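Local structure of hypothetical protein TM1070 (Thermotoga maritima, 1NC7) at residues P110-L115 with T129-W134. The protein is of unknown function but belongs to the Anabaena sensory rhodopsin transducer family, assembles as a tetramer and binds magnesium ions. Residues are numbered along the deposited sequence; the frame is centred on the assembly and turned at random.
Sequences PVVMQL and TTIGYW. With MG (magnesium ion), chain F.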
loop_
_atom_site.group_PDB
_atom_site.type_symbol
_atom_site.label_atom_id
_atom_site.label_comp_id
_atom_site.label_asym_id
_atom_site.label_seq_id
_atom_site.Cartn_x
_atom_site.Cartn_y
_atom_site.Cartn_z
ATOM N N PRO D 110 6.354 20.748 3.979
ATOM C CA PRO D 110 6.144 19.306 4.139
ATOM C C PRO D 110 4.685 18.908 4.345
ATOM O O PRO D 110 3.959 19.544 5.109
ATOM C CB PRO D 110 6.999 18.966 5.356
ATOM C CG PRO D 110 8.104 19.991 5.294
ATOM C CD PRO D 110 7.343 21.244 4.952
ATOM N N VAL D 111 4.267 17.855 3.645
ATOM C CA VAL D 111 2.914 17.314 3.764
ATOM C C VAL D 111 3.021 15.802 3.582
ATOM O O VAL D 111 4.106 15.280 3.343
ATOM C CB VAL D 111 1.957 17.889 2.684
ATOM C CG1 VAL D 111 1.752 19.379 2.912
ATOM C CG2 VAL D 111 2.516 17.634 1.289
ATOM N N VAL D 112 1.904 15.095 3.721
ATOM C CA VAL D 112 1.907 13.648 3.530
ATOM C C VAL D 112 0.772 13.341 2.569
ATOM O O VAL D 112 -0.303 13.941 2.660
ATOM C CB VAL D 112 1.681 12.884 4.852
ATOM C CG1 VAL D 112 1.794 11.383 4.600
ATOM C CG2 VAL D 112 2.712 13.317 5.889
HETATM N N MSE D 113 1.009 12.416 1.644
HETATM C CA MSE D 113 -0.009 12.075 0.656
HETATM C C MSE D 113 -0.243 10.588 0.466
HETATM O O MSE D 113 0.665 9.770 0.634
HETATM C CB MSE D 113 0.345 12.687 -0.696
HETATM C CG MSE D 113 0.413 14.192 -0.682
HETATM SE SE MSE D 113 0.579 14.901 -2.457
HETATM C CE MSE D 113 1.414 16.572 -2.008
ATOM N N GLN D 114 -1.475 10.263 0.084
ATOM C CA GLN D 114 -1.908 8.889 -0.153
ATOM C C GLN D 114 -2.881 8.926 -1.328
ATOM O O GLN D 114 -3.675 9.858 -1.445
ATOM C CB GLN D 114 -2.618 8.362 1.101
ATOM C CG GLN D 114 -3.037 6.897 1.054
ATOM C CD GLN D 114 -3.636 6.431 2.376
ATOM O OE1 GLN D 114 -3.472 7.081 3.410
ATOM N NE2 GLN D 114 -4.329 5.302 2.349
ATOM N N LEU D 115 -2.817 7.925 -2.202
ATOM C CA LEU D 115 -3.715 7.873 -3.355
ATOM C C LEU D 115 -4.583 6.627 -3.290
ATOM O O LEU D 115 -4.080 5.514 -3.115
ATOM C CB LEU D 115 -2.922 7.855 -4.668
ATOM C CG LEU D 115 -3.744 7.827 -5.965
ATOM C CD1 LEU D 115 -4.535 9.126 -6.101
ATOM C CD2 LEU D 115 -2.818 7.643 -7.162
ATOM N N THR D 129 -5.306 1.252 -2.393
ATOM C CA THR D 129 -4.663 2.466 -1.910
ATOM C C THR D 129 -3.210 2.234 -1.582
ATOM O O THR D 129 -2.778 1.106 -1.384
ATOM C CB THR D 129 -5.340 2.972 -0.608
ATOM O OG1 THR D 129 -4.897 4.304 -0.313
ATOM C CG2 THR D 129 -4.969 2.068 0.568
ATOM N N THR D 130 -2.452 3.321 -1.554
ATOM C CA THR D 130 -1.065 3.252 -1.136
ATOM C C THR D 130 -0.548 4.618 -0.739
ATOM O O THR D 130 -0.958 5.645 -1.285
ATOM C CB THR D 130 -0.113 2.705 -2.223
ATOM O OG1 THR D 130 1.201 2.550 -1.656
ATOM C CG2 THR D 130 -0.027 3.663 -3.405
ATOM N N ILE D 131 0.328 4.611 0.256
ATOM C CA ILE D 131 1.000 5.818 0.690
ATOM C C ILE D 131 1.915 6.038 -0.524
ATOM O O ILE D 131 2.285 5.075 -1.204
ATOM C CB ILE D 131 1.830 5.539 1.972
ATOM C CG1 ILE D 131 2.343 6.850 2.571
ATOM C CG2 ILE D 131 2.992 4.594 1.659
ATOM C CD1 ILE D 131 1.251 7.690 3.221
ATOM N N GLY D 132 2.275 7.277 -0.828
ATOM C CA GLY D 132 3.129 7.481 -1.989
ATOM C C GLY D 132 4.612 7.395 -1.696
ATOM O O GLY D 132 5.017 7.145 -0.558
ATOM N N TYR D 133 5.424 7.548 -2.739
ATOM C CA TYR D 133 6.876 7.580 -2.580
ATOM C C TYR D 133 7.124 9.055 -2.279
ATOM O O TYR D 133 6.492 9.927 -2.886
ATOM C CB TYR D 133 7.585 7.193 -3.881
ATOM C CG TYR D 133 9.032 7.634 -3.939
ATOM C CD1 TYR D 133 10.023 6.967 -3.214
ATOM C CD2 TYR D 133 9.404 8.746 -4.695
ATOM C CE1 TYR D 133 11.353 7.401 -3.240
ATOM C CE2 TYR D 133 10.727 9.189 -4.727
ATOM C CZ TYR D 133 11.692 8.513 -3.997
ATOM O OH TYR D 133 12.996 8.961 -4.016
ATOM N N TRP D 134 8.028 9.339 -1.346
ATOM C CA TRP D 134 8.308 10.721 -0.972
ATOM C C TRP D 134 9.772 11.099 -1.112
ATOM O O TRP D 134 10.657 10.242 -1.093
ATOM C CB TRP D 134 7.859 10.973 0.470
ATOM C CG TRP D 134 8.588 10.140 1.486
ATOM C CD1 TRP D 134 9.759 10.452 2.122
ATOM C CD2 TRP D 134 8.194 8.854 1.979
ATOM N NE1 TRP D 134 10.114 9.442 2.983
ATOM C CE2 TRP D 134 9.173 8.448 2.916
ATOM C CE3 TRP D 134 7.109 8.005 1.722
ATOM C CZ2 TRP D 134 9.096 7.226 3.600
ATOM C CZ3 TRP D 134 7.033 6.788 2.402
ATOM C CH2 TRP D 134 8.024 6.412 3.331
HETATM MG MG MG F . -2.011 -0.955 -0.653
#
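The carboxamide of Gln114 is met at its amino edge by Thr129: NE2 donates to OG1 over 2.9 Å, the hydroxyl oxygen lying only 9° out of the amide plane, and Thr129 CG2 comes within 3.7 Å of the same NE2. At the other end of the amide, OE1 accepts from the backbone N of Asp33 of a second subunit, so both polar atoms are engaged and the rotation of the group is fixed. Pro32 of that subunit packs against Gln114, as well as against Val112 and Ile131. An extended chain, with CG anti to the backbone N (chi1 -175°), carries the amide past the carbonyl of Thr130, whose O approaches CG to 3.4 Å. Thr129 OG1 also bonds with Ser116 OG and lies near Leu115 O.

The two segments are neighbours in the hairpin of strands 110-121 and 124-135. Leu115 and Thr130 form a hydrogen-bonded pair, Leu115 N to Thr130 O and Thr130 N to Leu115 O, both 3.1 Å, and Gln114 faces Ile131 in the adjoining non-hydrogen-bonded pair. Beyond Ile131 the pairing fades: Gly132 N reaches Met113 O weakly, at 3.3 Å, and the chain then diverges. Ile131 CD1 lies against this edge of the strand, 3.4 Å from Met113 O and 4.0 Å from Val112 CG1.

Thr130 OG1 donates to Ile131 O and accepts from Ile131 N of a third subunit. Thr129 O binds magnesium together with the same atom of the three other subunits. The backbone bonds between Leu115 and Thr130 probably help to hold the Thr129 carbonyl toward the ion, and polar side chains are spent partly on tetramer assembly, consistent with a metal held at the subunit junction.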